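Local coordinates for beta-N-acetylhexosaminidase (Bacteroides fragilis, PDB 4PYS), which probably hydrolyses terminal non-reducing N-acetylhexosamine units from glycans, at residues D225-A230 / D318-F323; A284-G289 / D329-K334; I339-V344 / A434-D439; Y350-N355 / H377-I382. One frame throughout, in Å; residues are numbered along the deposited sequence.

Interaction 1: D225-A230 / D318-F323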
loop_
_atom_site.group_PDB
_atom_site.type_symbol
_atom_site.label_atom_id
_atom_site.label_comp_id
_atom_site.label_asym_id
_atom_site.label_seq_id
_atom_site.Cartn_x
_atom_site.Cartn_y
_atom_site.Cartn_z
ATOM N N ASP A 225 10.097 5.610 10.273
ATOM C CA ASP A 225 9.512 6.598 11.172
ATOM C C ASP A 225 10.537 7.424 11.924
ATOM O O ASP A 225 11.457 6.893 12.544
ATOM C CB ASP A 225 8.559 5.930 12.156
ATOM C CG ASP A 225 7.160 5.926 11.649
ATOM O OD1 ASP A 225 7.003 6.392 10.508
ATOM O OD2 ASP A 225 6.235 5.477 12.355
HETATM N N MSE A 226 10.355 8.734 11.861
HETATM C CA MSE A 226 11.206 9.667 12.571
HETATM C C MSE A 226 10.378 10.940 12.737
HETATM O O MSE A 226 9.548 11.255 11.877
HETATM C CB MSE A 226 12.490 9.919 11.776
HETATM C CG MSE A 226 12.254 10.300 10.323
HETATM SE SE MSE A 226 13.921 10.415 9.313
HETATM C CE MSE A 226 14.293 8.502 9.162
ATOM N N PRO A 227 10.574 11.664 13.852
ATOM C CA PRO A 227 11.539 11.366 14.919
ATOM C C PRO A 227 10.965 10.426 15.974
ATOM O O PRO A 227 11.715 9.926 16.815
ATOM C CB PRO A 227 11.791 12.740 15.537
ATOM C CG PRO A 227 10.476 13.444 15.387
ATOM C CD PRO A 227 9.864 12.933 14.096
ATOM N N GLY A 228 9.656 10.187 15.924
ATOM C CA GLY A 228 8.996 9.332 16.897
ATOM C C GLY A 228 9.066 7.872 16.492
ATOM O O GLY A 228 9.704 7.539 15.492
ATOM N N HIS A 229 8.416 7.003 17.267
ATOM C CA HIS A 229 8.477 5.557 17.041
ATOM C C HIS A 229 9.923 5.062 16.963
ATOM O O HIS A 229 10.273 4.251 16.106
ATOM C CB HIS A 229 7.704 5.182 15.777
ATOM C CG HIS A 229 6.280 5.638 15.796
ATOM N ND1 HIS A 229 5.245 4.826 16.208
ATOM C CD2 HIS A 229 5.722 6.830 15.478
ATOM C CE1 HIS A 229 4.108 5.497 16.136
ATOM N NE2 HIS A 229 4.370 6.714 15.696
ATOM N N ALA A 230 10.754 5.558 17.873
ATOM C CA ALA A 230 12.194 5.334 17.799
ATOM C C ALA A 230 12.721 4.409 18.892
ATOM O O ALA A 230 13.904 4.072 18.893
ATOM C CB ALA A 230 12.925 6.664 17.850
ATOM N N ASP A 318 7.601 23.270 15.965
ATOM C CA ASP A 318 8.300 23.898 14.851
ATOM C C ASP A 318 9.629 23.186 14.601
ATOM O O ASP A 318 10.092 23.092 13.461
ATOM C CB ASP A 318 8.531 25.384 15.140
ATOM C CG ASP A 318 8.536 26.230 13.881
ATOM O OD1 ASP A 318 7.855 25.851 12.901
ATOM O OD2 ASP A 318 9.214 27.280 13.875
ATOM N N LEU A 319 10.231 22.682 15.675
ATOM C CA LEU A 319 11.441 21.877 15.570
ATOM C C LEU A 319 11.188 20.606 14.762
ATOM O O LEU A 319 12.029 20.188 13.961
ATOM C CB LEU A 319 11.970 21.506 16.956
ATOM C CG LEU A 319 13.252 20.671 16.913
ATOM C CD1 LEU A 319 14.304 21.371 16.059
ATOM C CD2 LEU A 319 13.795 20.394 18.304
ATOM N N GLN A 320 10.031 19.988 14.974
ATOM C CA GLN A 320 9.705 18.763 14.257
ATOM C C GLN A 320 9.552 19.064 12.768
ATOM O O GLN A 320 9.979 18.281 11.921
ATOM C CB GLN A 320 8.445 18.101 14.824
ATOM C CG GLN A 320 8.462 16.582 14.658
ATOM C CD GLN A 320 7.088 15.947 14.758
ATOM O OE1 GLN A 320 6.390 16.103 15.759
ATOM N NE2 GLN A 320 6.698 15.215 13.719
ATOM N N LEU A 321 8.955 20.212 12.459
ATOM C CA LEU A 321 8.850 20.683 11.080
ATOM C C LEU A 321 10.231 20.916 10.464
ATOM O O LEU A 321 10.496 20.488 9.338
ATOM C CB LEU A 321 8.030 21.972 11.016
ATOM C CG LEU A 321 6.527 21.809 11.206
ATOM C CD1 LEU A 321 5.805 23.147 11.184
ATOM C CD2 LEU A 321 6.023 20.940 10.106
ATOM N N TRP A 322 11.096 21.605 11.202
ATOM C CA TRP A 322 12.467 21.844 10.756
ATOM C C TRP A 322 13.172 20.524 10.478
ATOM O O TRP A 322 13.800 20.351 9.433
ATOM C CB TRP A 322 13.252 22.635 11.804
ATOM C CG TRP A 322 14.704 22.827 11.440
ATOM C CD1 TRP A 322 15.228 23.804 10.642
ATOM C CD2 TRP A 322 15.811 22.022 11.867
ATOM N NE1 TRP A 322 16.595 23.656 10.548
ATOM C CE2 TRP A 322 16.975 22.568 11.289
ATOM C CE3 TRP A 322 15.929 20.889 12.680
ATOM C CZ2 TRP A 322 18.241 22.018 11.499
ATOM C CZ3 TRP A 322 17.187 20.347 12.887
ATOM C CH2 TRP A 322 18.324 20.912 12.299
ATOM N N PHE A 323 13.054 19.595 11.421
ATOM C CA PHE A 323 13.620 18.266 11.266
ATOM C C PHE A 323 13.049 17.548 10.038
ATOM O O PHE A 323 13.791 16.979 9.236
ATOM C CB PHE A 323 13.362 17.437 12.523
ATOM C CG PHE A 323 13.723 15.993 12.367
ATOM C CD1 PHE A 323 15.031 15.572 12.563
ATOM C CD2 PHE A 323 12.759 15.055 12.008
ATOM C CE1 PHE A 323 15.372 14.244 12.407
ATOM C CE2 PHE A 323 13.093 13.726 11.851
ATOM C CZ PHE A 323 14.403 13.319 12.053
#
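The Phe323 ring turns its CE2-CZ rim to Met226, whose CB and CG lie at that edge close to the ring plane, CG 3.8 Å from CE2. The selenium of this selenomethionine approaches the ring obliquely, SE standing 5.1 Å from the centroid, which makes a Met-aromatic contact. The His229 imidazole, hydrogen-bonded through its nitrogens to Glu170 and Asp291, carries Asp225 OD2 over one face. Pro227, entered through a cis peptide bond, is wedged between two side chains one helical turn apart: its CD comes 4.0 Å from Phe323 CE2, and its CG lies 3.8 Å from Gln320 CG, the proline and glutamine side chains crossing at about a right angle. The phenyl ring is thrown off helix 316-333 toward the loop that follows strand 219-223 of the catalytic TIM barrel because Phe323 CG lies trans to the backbone nitrogen (chi1 171°). Leu267 and Leu270 of helix 264-280 also pack on the phenyl group. No hydrogen bond crosses between the segments; with the Gln320 amide nitrogen given to Gly290 O, its aliphatic CG meets the proline, and the contact rests on buried apolar and selenium-aromatic packing.

Interaction 2: A284-G289 / D329-K334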
loop_
_atom_site.group_PDB
_atom_site.type_symbol
_atom_site.label_atom_id
_atom_site.label_comp_id
_atom_site.label_asym_id
_atom_site.label_seq_id
_atom_site.Cartn_x
_atom_site.Cartn_y
_atom_site.Cartn_z
ATOM N N ALA A 284 9.901 6.097 -6.001
ATOM C CA ALA A 284 10.001 7.548 -6.072
ATOM C C ALA A 284 9.546 8.208 -4.767
ATOM O O ALA A 284 9.905 9.365 -4.485
ATOM C CB ALA A 284 9.182 8.065 -7.240
ATOM N N TYR A 285 8.753 7.470 -3.991
ATOM C CA TYR A 285 8.204 7.954 -2.730
ATOM C C TYR A 285 8.791 7.221 -1.525
ATOM O O TYR A 285 8.822 5.985 -1.484
ATOM C CB TYR A 285 6.696 7.706 -2.704
ATOM C CG TYR A 285 5.944 8.493 -3.734
ATOM C CD1 TYR A 285 5.462 9.758 -3.442
ATOM C CD2 TYR A 285 5.692 7.963 -4.992
ATOM C CE1 TYR A 285 4.763 10.485 -4.376
ATOM C CE2 TYR A 285 4.987 8.685 -5.937
ATOM C CZ TYR A 285 4.530 9.948 -5.623
ATOM O OH TYR A 285 3.827 10.686 -6.554
ATOM N N ILE A 286 9.218 7.983 -0.525
ATOM C CA ILE A 286 9.667 7.390 0.742
ATOM C C ILE A 286 8.849 8.023 1.853
ATOM O O ILE A 286 8.727 9.252 1.902
ATOM C CB ILE A 286 11.154 7.702 1.001
ATOM C CG1 ILE A 286 12.021 7.276 -0.189
ATOM C CG2 ILE A 286 11.626 7.039 2.302
ATOM C CD1 ILE A 286 12.154 5.760 -0.361
ATOM N N HIS A 287 8.300 7.204 2.745
ATOM C CA HIS A 287 7.433 7.709 3.805
ATOM C C HIS A 287 8.297 7.924 5.049
ATOM O O HIS A 287 9.018 7.019 5.458
ATOM C CB HIS A 287 6.343 6.683 4.109
ATOM C CG HIS A 287 5.120 7.253 4.767
ATOM N ND1 HIS A 287 5.162 7.951 5.956
ATOM C CD2 HIS A 287 3.812 7.195 4.413
ATOM C CE1 HIS A 287 3.940 8.322 6.292
ATOM N NE2 HIS A 287 3.101 7.870 5.375
ATOM N N LEU A 288 8.233 9.112 5.638
ATOM C CA LEU A 288 9.057 9.412 6.811
ATOM C C LEU A 288 8.225 9.531 8.087
ATOM O O LEU A 288 8.712 10.022 9.106
ATOM C CB LEU A 288 9.870 10.691 6.591
ATOM C CG LEU A 288 10.886 10.632 5.451
ATOM C CD1 LEU A 288 11.632 11.959 5.317
ATOM C CD2 LEU A 288 11.867 9.469 5.652
ATOM N N GLY A 289 6.980 9.068 8.043
ATOM C CA GLY A 289 6.103 9.181 9.197
ATOM C C GLY A 289 5.840 10.621 9.594
ATOM O O GLY A 289 5.175 11.362 8.882
ATOM N N ASP A 329 14.411 17.468 2.478
ATOM C CA ASP A 329 15.378 18.100 1.584
ATOM C C ASP A 329 16.449 17.104 1.165
ATOM O O ASP A 329 16.908 17.119 0.021
ATOM C CB ASP A 329 16.015 19.333 2.222
ATOM C CG ASP A 329 15.444 20.624 1.674
ATOM O OD1 ASP A 329 15.687 20.925 0.483
ATOM O OD2 ASP A 329 14.755 21.337 2.433
ATOM N N TYR A 330 16.838 16.234 2.091
ATOM C CA TYR A 330 17.806 15.194 1.782
ATOM C C TYR A 330 17.254 14.253 0.713
ATOM O O TYR A 330 17.951 13.907 -0.247
ATOM C CB TYR A 330 18.162 14.394 3.031
ATOM C CG TYR A 330 19.353 13.514 2.806
ATOM C CD1 TYR A 330 20.604 14.074 2.598
ATOM C CD2 TYR A 330 19.233 12.127 2.769
ATOM C CE1 TYR A 330 21.708 13.293 2.375
ATOM C CE2 TYR A 330 20.348 11.326 2.547
ATOM C CZ TYR A 330 21.580 11.925 2.348
ATOM O OH TYR A 330 22.710 11.166 2.128
ATOM N N LEU A 331 16.004 13.839 0.894
ATOM C CA LEU A 331 15.348 12.981 -0.080
ATOM C C LEU A 331 15.242 13.707 -1.419
ATOM O O LEU A 331 15.414 13.099 -2.477
ATOM C CB LEU A 331 13.972 12.547 0.417
ATOM C CG LEU A 331 13.996 11.455 1.484
ATOM C CD1 LEU A 331 12.588 11.131 1.928
ATOM C CD2 LEU A 331 14.691 10.215 0.937
ATOM N N LYS A 332 14.991 15.013 -1.363
ATOM C CA LYS A 332 14.881 15.818 -2.577
ATOM C C LYS A 332 16.162 15.774 -3.409
ATOM O O LYS A 332 16.105 15.630 -4.632
ATOM C CB LYS A 332 14.512 17.267 -2.246
ATOM C CG LYS A 332 14.251 18.122 -3.478
ATOM C CD LYS A 332 13.668 19.468 -3.108
ATOM C CE LYS A 332 13.626 20.389 -4.316
ATOM N NZ LYS A 332 13.019 21.702 -3.976
ATOM N N GLN A 333 17.314 15.875 -2.753
ATOM C CA GLN A 333 18.588 15.841 -3.478
ATOM C C GLN A 333 18.890 14.431 -3.990
ATOM O O GLN A 333 19.769 14.239 -4.823
ATOM C CB GLN A 333 19.740 16.418 -2.637
ATOM C CG GLN A 333 20.335 15.492 -1.577
ATOM C CD GLN A 333 21.326 16.217 -0.663
ATOM O OE1 GLN A 333 21.050 17.317 -0.180
ATOM N NE2 GLN A 333 22.481 15.602 -0.426
ATOM N N LYS A 334 18.135 13.450 -3.502
ATOM C CA LYS A 334 18.217 12.080 -4.003
ATOM C C LYS A 334 17.165 11.797 -5.070
ATOM O O LYS A 334 17.077 10.682 -5.586
ATOM C CB LYS A 334 18.031 11.085 -2.864
ATOM C CG LYS A 334 19.140 11.113 -1.842
ATOM C CD LYS A 334 19.018 9.918 -0.932
ATOM C CE LYS A 334 20.385 9.415 -0.550
ATOM N NZ LYS A 334 21.188 8.920 -1.707
#
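Leu331 carries this contact from the helix side, burying more surface here than Ile286 and Leu288, the two residues it meets across the contact. Its two methyls divide the work. CD1 does most of the touching: it meets Leu288 CD1 at 3.6 Å, the two side chains reaching toward each other tip to tip, and it also lies 3.8 Å from Ile286 CB. The second methyl, CD2, comes to 4.1 Å from Ile286 CG1, and the Ile286 and Leu331 side chains cross at about a right angle. Leu331 CG stands opposite the carbonyl carbon (chi1 -76°) and the chain is extended beyond it (chi2 178°), which carries the branched end out from the helix to the strand. Strand 285-287 and strand 337-341 are parallel neighbours in the TIM barrel, and helix 316-333 lies on the chain between them, so Leu331 packs the helix of a beta-alpha-beta crossover onto the first of its strands. It touches Ala338 of the second strand as well, while Cys278 of helix 264-280 reaches it from the adjoining helix. Alternation along the chain here separates two environments: Ile286 and Leu288 project toward the helix, whereas His287 points away and meets the rings of Trp341 and His165. His287 opens the His-Leu-Gly-Gly-Asp sequence familiar in family 20 hexosaminidases. Its ring is tied at both nitrogens: ND1 accepts Gly289 N at 3.0 Å, with the donor nitrogen 1° out of the imidazole plane, and NE2 bonds to Gln359 OE1.

Interaction 3: I339-V344 / A434-D439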
loop_
_atom_site.group_PDB
_atom_site.type_symbol
_atom_site.label_atom_id
_atom_site.label_comp_id
_atom_site.label_asym_id
_atom_site.label_seq_id
_atom_site.Cartn_x
_atom_site.Cartn_y
_atom_site.Cartn_z
ATOM N N ILE A 339 6.858 11.438 2.044
ATOM C CA ILE A 339 5.489 11.421 2.545
ATOM C C ILE A 339 5.509 11.547 4.065
ATOM O O ILE A 339 6.316 10.896 4.728
ATOM C CB ILE A 339 4.741 10.120 2.182
ATOM C CG1 ILE A 339 4.805 9.853 0.677
ATOM C CG2 ILE A 339 3.281 10.199 2.638
ATOM C CD1 ILE A 339 4.327 8.437 0.280
ATOM N N PHE A 340 4.623 12.379 4.608
ATOM C CA PHE A 340 4.491 12.532 6.055
ATOM C C PHE A 340 3.039 12.322 6.438
ATOM O O PHE A 340 2.149 12.664 5.665
ATOM C CB PHE A 340 4.877 13.948 6.493
ATOM C CG PHE A 340 6.334 14.272 6.334
ATOM C CD1 PHE A 340 7.266 13.821 7.261
ATOM C CD2 PHE A 340 6.766 15.064 5.283
ATOM C CE1 PHE A 340 8.608 14.136 7.132
ATOM C CE2 PHE A 340 8.113 15.389 5.143
ATOM C CZ PHE A 340 9.034 14.921 6.069
ATOM N N TRP A 341 2.785 11.784 7.627
ATOM C CA TRP A 341 1.416 11.765 8.145
ATOM C C TRP A 341 0.926 13.200 8.355
ATOM O O TRP A 341 1.717 14.088 8.658
ATOM C CB TRP A 341 1.339 10.988 9.463
ATOM C CG TRP A 341 1.691 9.523 9.319
ATOM C CD1 TRP A 341 2.796 8.890 9.822
ATOM C CD2 TRP A 341 0.941 8.529 8.623
ATOM N NE1 TRP A 341 2.772 7.559 9.483
ATOM C CE2 TRP A 341 1.639 7.311 8.749
ATOM C CE3 TRP A 341 -0.261 8.544 7.916
ATOM C CZ2 TRP A 341 1.176 6.126 8.185
ATOM C CZ3 TRP A 341 -0.725 7.358 7.359
ATOM C CH2 TRP A 341 -0.007 6.166 7.495
ATOM N N GLY A 342 -0.377 13.426 8.196
ATOM C CA GLY A 342 -0.917 14.778 8.204
ATOM C C GLY A 342 -0.782 15.582 9.493
ATOM O O GLY A 342 -0.915 16.811 9.454
ATOM N N ASP A 343 -0.535 14.912 10.624
ATOM C CA ASP A 343 -0.315 15.595 11.917
ATOM C C ASP A 343 0.646 16.755 11.786
ATOM O O ASP A 343 0.489 17.802 12.424
ATOM C CB ASP A 343 0.367 14.668 12.922
ATOM C CG ASP A 343 -0.353 13.378 13.115
ATOM O OD1 ASP A 343 -0.300 12.541 12.195
ATOM O OD2 ASP A 343 -0.932 13.190 14.204
ATOM N N VAL A 344 1.677 16.515 10.986
ATOM C CA VAL A 344 2.806 17.423 10.803
ATOM C C VAL A 344 2.369 18.853 10.521
ATOM O O VAL A 344 3.012 19.817 10.963
ATOM C CB VAL A 344 3.700 16.912 9.645
ATOM C CG1 VAL A 344 4.854 17.832 9.387
ATOM C CG2 VAL A 344 4.221 15.542 9.968
ATOM N N ALA A 434 -5.247 0.553 5.066
ATOM C CA ALA A 434 -4.209 0.171 6.015
ATOM C C ALA A 434 -4.621 -0.955 6.934
ATOM O O ALA A 434 -5.793 -1.092 7.306
ATOM C CB ALA A 434 -3.776 1.368 6.845
ATOM N N LEU A 435 -3.630 -1.743 7.327
ATOM C CA LEU A 435 -3.848 -2.763 8.339
ATOM C C LEU A 435 -2.782 -2.592 9.411
ATOM O O LEU A 435 -1.655 -3.079 9.259
ATOM C CB LEU A 435 -3.771 -4.158 7.705
ATOM C CG LEU A 435 -4.236 -5.370 8.537
ATOM C CD1 LEU A 435 -3.315 -5.735 9.700
ATOM C CD2 LEU A 435 -5.652 -5.150 9.058
ATOM N N TRP A 436 -3.129 -1.887 10.487
ATOM C CA TRP A 436 -2.227 -1.702 11.617
ATOM C C TRP A 436 -2.324 -2.925 12.510
ATOM O O TRP A 436 -3.403 -3.477 12.695
ATOM C CB TRP A 436 -2.621 -0.457 12.420
ATOM C CG TRP A 436 -2.470 0.796 11.628
ATOM C CD1 TRP A 436 -3.434 1.433 10.898
ATOM C CD2 TRP A 436 -1.269 1.562 11.463
ATOM N NE1 TRP A 436 -2.904 2.554 10.291
ATOM C CE2 TRP A 436 -1.577 2.652 10.622
ATOM C CE3 TRP A 436 0.036 1.429 11.946
ATOM C CZ2 TRP A 436 -0.624 3.605 10.252
ATOM C CZ3 TRP A 436 0.981 2.381 11.581
ATOM C CH2 TRP A 436 0.644 3.453 10.740
ATOM N N THR A 437 -1.201 -3.349 13.073
ATOM C CA THR A 437 -1.199 -4.582 13.862
ATOM C C THR A 437 -1.170 -4.370 15.380
ATOM O O THR A 437 -0.755 -5.260 16.135
ATOM C CB THR A 437 -0.101 -5.572 13.368
ATOM O OG1 THR A 437 1.179 -4.916 13.332
ATOM C CG2 THR A 437 -0.436 -6.063 11.962
ATOM N N ASP A 438 -1.645 -3.205 15.828
ATOM C CA ASP A 438 -1.826 -2.930 17.261
ATOM C C ASP A 438 -2.617 -4.048 17.942
ATOM O O ASP A 438 -3.518 -4.643 17.328
ATOM C CB ASP A 438 -2.635 -1.641 17.481
ATOM C CG ASP A 438 -2.055 -0.442 16.771
ATOM O OD1 ASP A 438 -1.565 -0.594 15.629
ATOM O OD2 ASP A 438 -2.112 0.666 17.355
ATOM N N ASP A 439 -2.301 -4.295 19.207
ATOM C CA ASP A 439 -3.026 -5.257 20.048
ATOM C C ASP A 439 -2.763 -6.717 19.675
ATOM O O ASP A 439 -3.588 -7.585 19.958
ATOM C CB ASP A 439 -4.541 -4.972 20.069
ATOM C CG ASP A 439 -4.926 -3.906 21.074
ATOM O OD1 ASP A 439 -4.258 -3.803 22.122
ATOM O OD2 ASP A 439 -5.914 -3.186 20.822
#
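Segments 339-344 and 434-439 keep their backbones far apart, the nearest CA atoms, those of Trp341 and Ala434, being 13.1 Å from each other, and the indoles of Trp341 and Trp436 span the gap. Trp341 ends strand 337-341, after which the chain tightens into a 3-10 turn at 342-344; Trp436 follows directly on strand 428-435. Both indoles share one first torsion (chi1 -64°), which swings CG to the backbone-nitrogen side, and the two side chains come in from opposite directions to meet at their benzo rims. CZ2 of Trp341 lies at the edge of the Trp436 ring, near its plane, 3.7 Å from Trp436 CZ2. The six-membered rings are inclined at 47° with centroids 5.8 Å apart, an oblique pairing. Both residues stand at the C-terminal ends of TIM-barrel strands, where this fold carries its active site, and in family 20 enzymes such tryptophans probably line the sugar pocket. Glycerol, probably from crystallisation, lies about 3 Å from the Trp436 side chain at the nearest atoms. Trp341 NE1 is hydrogen-bonded to Glu223 OE2, which helps fix the rotation of that indole, while His167 meets the Trp436 ring edge-to-face.

Interaction 4: Y350-N355 / H377-I382; sequences YSLPDN and HNYPVI
With chi1 at -57° and chi2 at -36°, Tyr379 swings its phenol across to Leu352. The phenol belongs to the loop that leaves helix 369-376 through a Schellman motif, with Asn378 at positive phi, and runs into strand 381-383 of the TIM barrel. Leu352 lies in the loop leading into the parallel neighbour, strand 356-360, so the contact joins two connections entering adjacent barrel strands. The side chains cross at about a right angle. Tyr379 OH stands 3.3 Å from Leu352 CB, and the ring follows with CZ 3.8 Å from that same CB, approaching obliquely. On one face of the phenol the CB of His377 sits 3.5 Å above the plane, offset toward the rim, which limits how the ring can tilt. Ile358 of strand 356-360 and Ala374 of helix 369-376 also pack against Tyr379, while Leu352 touches Val344 and Ile345. At the polar end the hydroxyl also reaches the first loop indirectly: a water donates to Tyr350 O at 2.8 Å and is hydrogen-bonded to Tyr379 OH at 3.2 Å.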
loop_
_atom_site.group_PDB
_atom_site.type_symbol
_atom_site.label_atom_id
_atom_site.label_comp_id
_atom_site.label_asym_id
_atom_site.label_seq_id
_atom_site.Cartn_x
_atom_site.Cartn_y
_atom_site.Cartn_z
ATOM N N TYR A 350 7.467 26.272 10.202
ATOM C CA TYR A 350 8.581 26.077 9.281
ATOM C C TYR A 350 8.086 25.373 8.027
ATOM O O TYR A 350 7.440 24.328 8.107
ATOM C CB TYR A 350 9.694 25.265 9.945
ATOM C CG TYR A 350 11.004 25.338 9.200
ATOM C CD1 TYR A 350 11.286 24.456 8.166
ATOM C CD2 TYR A 350 11.953 26.300 9.522
ATOM C CE1 TYR A 350 12.478 24.528 7.478
ATOM C CE2 TYR A 350 13.151 26.377 8.842
ATOM C CZ TYR A 350 13.406 25.487 7.820
ATOM O OH TYR A 350 14.596 25.558 7.135
ATOM N N SER A 351 8.363 25.959 6.868
ATOM C CA SER A 351 7.772 25.451 5.640
ATOM C C SER A 351 8.513 24.250 5.064
ATOM O O SER A 351 9.742 24.229 4.979
ATOM C CB SER A 351 7.633 26.551 4.590
ATOM O OG SER A 351 6.733 26.138 3.575
ATOM N N LEU A 352 7.733 23.253 4.670
ATOM C CA LEU A 352 8.257 22.017 4.118
ATOM C C LEU A 352 8.545 22.180 2.632
ATOM O O LEU A 352 7.821 22.891 1.935
ATOM C CB LEU A 352 7.250 20.893 4.358
ATOM C CG LEU A 352 7.019 20.634 5.846
ATOM C CD1 LEU A 352 5.800 19.762 6.085
ATOM C CD2 LEU A 352 8.251 19.984 6.443
ATOM N N PRO A 353 9.611 21.523 2.144
ATOM C CA PRO A 353 10.045 21.637 0.742
ATOM C C PRO A 353 9.036 21.064 -0.257
ATOM O O PRO A 353 8.091 20.380 0.141
ATOM C CB PRO A 353 11.356 20.840 0.712
ATOM C CG PRO A 353 11.281 19.921 1.891
ATOM C CD PRO A 353 10.499 20.651 2.935
ATOM N N ASP A 354 9.245 21.335 -1.545
ATOM C CA ASP A 354 8.239 21.023 -2.572
ATOM C C ASP A 354 8.157 19.560 -3.006
ATOM O O ASP A 354 7.385 19.225 -3.904
ATOM C CB ASP A 354 8.395 21.942 -3.803
ATOM C CG ASP A 354 9.724 21.757 -4.521
ATOM O OD1 ASP A 354 10.482 20.824 -4.177
ATOM O OD2 ASP A 354 10.012 22.548 -5.444
ATOM N N ASN A 355 8.943 18.685 -2.385
ATOM C CA ASN A 355 8.805 17.250 -2.660
ATOM C C ASN A 355 7.985 16.516 -1.601
ATOM O O ASN A 355 7.953 15.282 -1.574
ATOM C CB ASN A 355 10.175 16.593 -2.789
ATOM C CG ASN A 355 10.953 16.620 -1.493
ATOM O OD1 ASN A 355 10.911 17.602 -0.750
ATOM N ND2 ASN A 355 11.669 15.536 -1.209
ATOM N N HIS A 377 -1.020 24.930 1.428
ATOM C CA HIS A 377 0.432 24.949 1.271
ATOM C C HIS A 377 0.879 24.288 -0.028
ATOM O O HIS A 377 2.079 24.121 -0.262
ATOM C CB HIS A 377 1.094 24.242 2.459
ATOM C CG HIS A 377 1.077 25.038 3.728
ATOM N ND1 HIS A 377 1.915 26.110 3.947
ATOM C CD2 HIS A 377 0.329 24.912 4.851
ATOM C CE1 HIS A 377 1.680 26.616 5.145
ATOM N NE2 HIS A 377 0.722 25.906 5.714
ATOM N N ASN A 378 -0.088 23.893 -0.852
ATOM C CA ASN A 378 0.190 23.254 -2.142
ATOM C C ASN A 378 0.893 21.888 -2.038
ATOM O O ASN A 378 1.695 21.539 -2.906
ATOM C CB ASN A 378 1.010 24.204 -3.028
ATOM C CG ASN A 378 0.798 23.964 -4.509
ATOM O OD1 ASN A 378 -0.336 23.918 -4.990
ATOM N ND2 ASN A 378 1.896 23.824 -5.246
ATOM N N TYR A 379 0.605 21.129 -0.978
ATOM C CA TYR A 379 1.152 19.781 -0.825
ATOM C C TYR A 379 0.178 18.774 -1.421
ATOM O O TYR A 379 -1.013 18.814 -1.115
ATOM C CB TYR A 379 1.333 19.408 0.656
ATOM C CG TYR A 379 2.214 20.324 1.492
ATOM C CD1 TYR A 379 3.339 20.933 0.957
ATOM C CD2 TYR A 379 1.922 20.547 2.836
ATOM C CE1 TYR A 379 4.144 21.762 1.736
ATOM C CE2 TYR A 379 2.716 21.368 3.621
ATOM C CZ TYR A 379 3.825 21.977 3.066
ATOM O OH TYR A 379 4.620 22.797 3.842
ATOM N N PRO A 380 0.679 17.845 -2.253
ATOM C CA PRO A 380 -0.166 16.726 -2.706
ATOM C C PRO A 380 -0.617 15.870 -1.528
ATOM O O PRO A 380 0.088 15.808 -0.516
ATOM C CB PRO A 380 0.775 15.909 -3.599
ATOM C CG PRO A 380 1.864 16.853 -3.995
ATOM C CD PRO A 380 2.027 17.803 -2.846
ATOM N N VAL A 381 -1.758 15.202 -1.674
ATOM C CA VAL A 381 -2.401 14.488 -0.571
ATOM C C VAL A 381 -2.781 13.073 -0.957
ATOM O O VAL A 381 -3.316 12.844 -2.050
ATOM C CB VAL A 381 -3.720 15.191 -0.163
ATOM C CG1 VAL A 381 -4.501 14.362 0.861
ATOM C CG2 VAL A 381 -3.449 16.550 0.382
ATOM N N ILE A 382 -2.524 12.129 -0.051
ATOM C CA ILE A 382 -3.076 10.781 -0.148
ATOM C C ILE A 382 -4.200 10.663 0.877
ATOM O O ILE A 382 -4.002 10.997 2.053
ATOM C CB ILE A 382 -1.998 9.724 0.168
ATOM C CG1 ILE A 382 -0.905 9.760 -0.902
ATOM C CG2 ILE A 382 -2.628 8.313 0.268
ATOM C CD1 ILE A 382 0.438 9.209 -0.411
HETATM O O HOH W 1 4.947 23.566 6.970
#

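From the N terminus, interaction 1 opens at 225-230 and interaction 2 at 284-289 before interaction 1 closes on 318-323; interaction 2 then closes on 329-334, so the two cross and share helix 316-333. Interaction 3 opens next, at 339-344, and closes only at 434-439, with the shorter loop of interaction 4, from 350-355 to 377-382, nested inside it. Bonds run between the contacts: Asp318 OD1 to Tyr350 N links interactions 1 and 4, the Lys332-Asp354 salt bridge links 2 and 4, and backbone pairing of strands 285-287 and 337-341 links 2 and 3. Together they tie the helical layer, the strands and the loops at both strand ends of one TIM barrel.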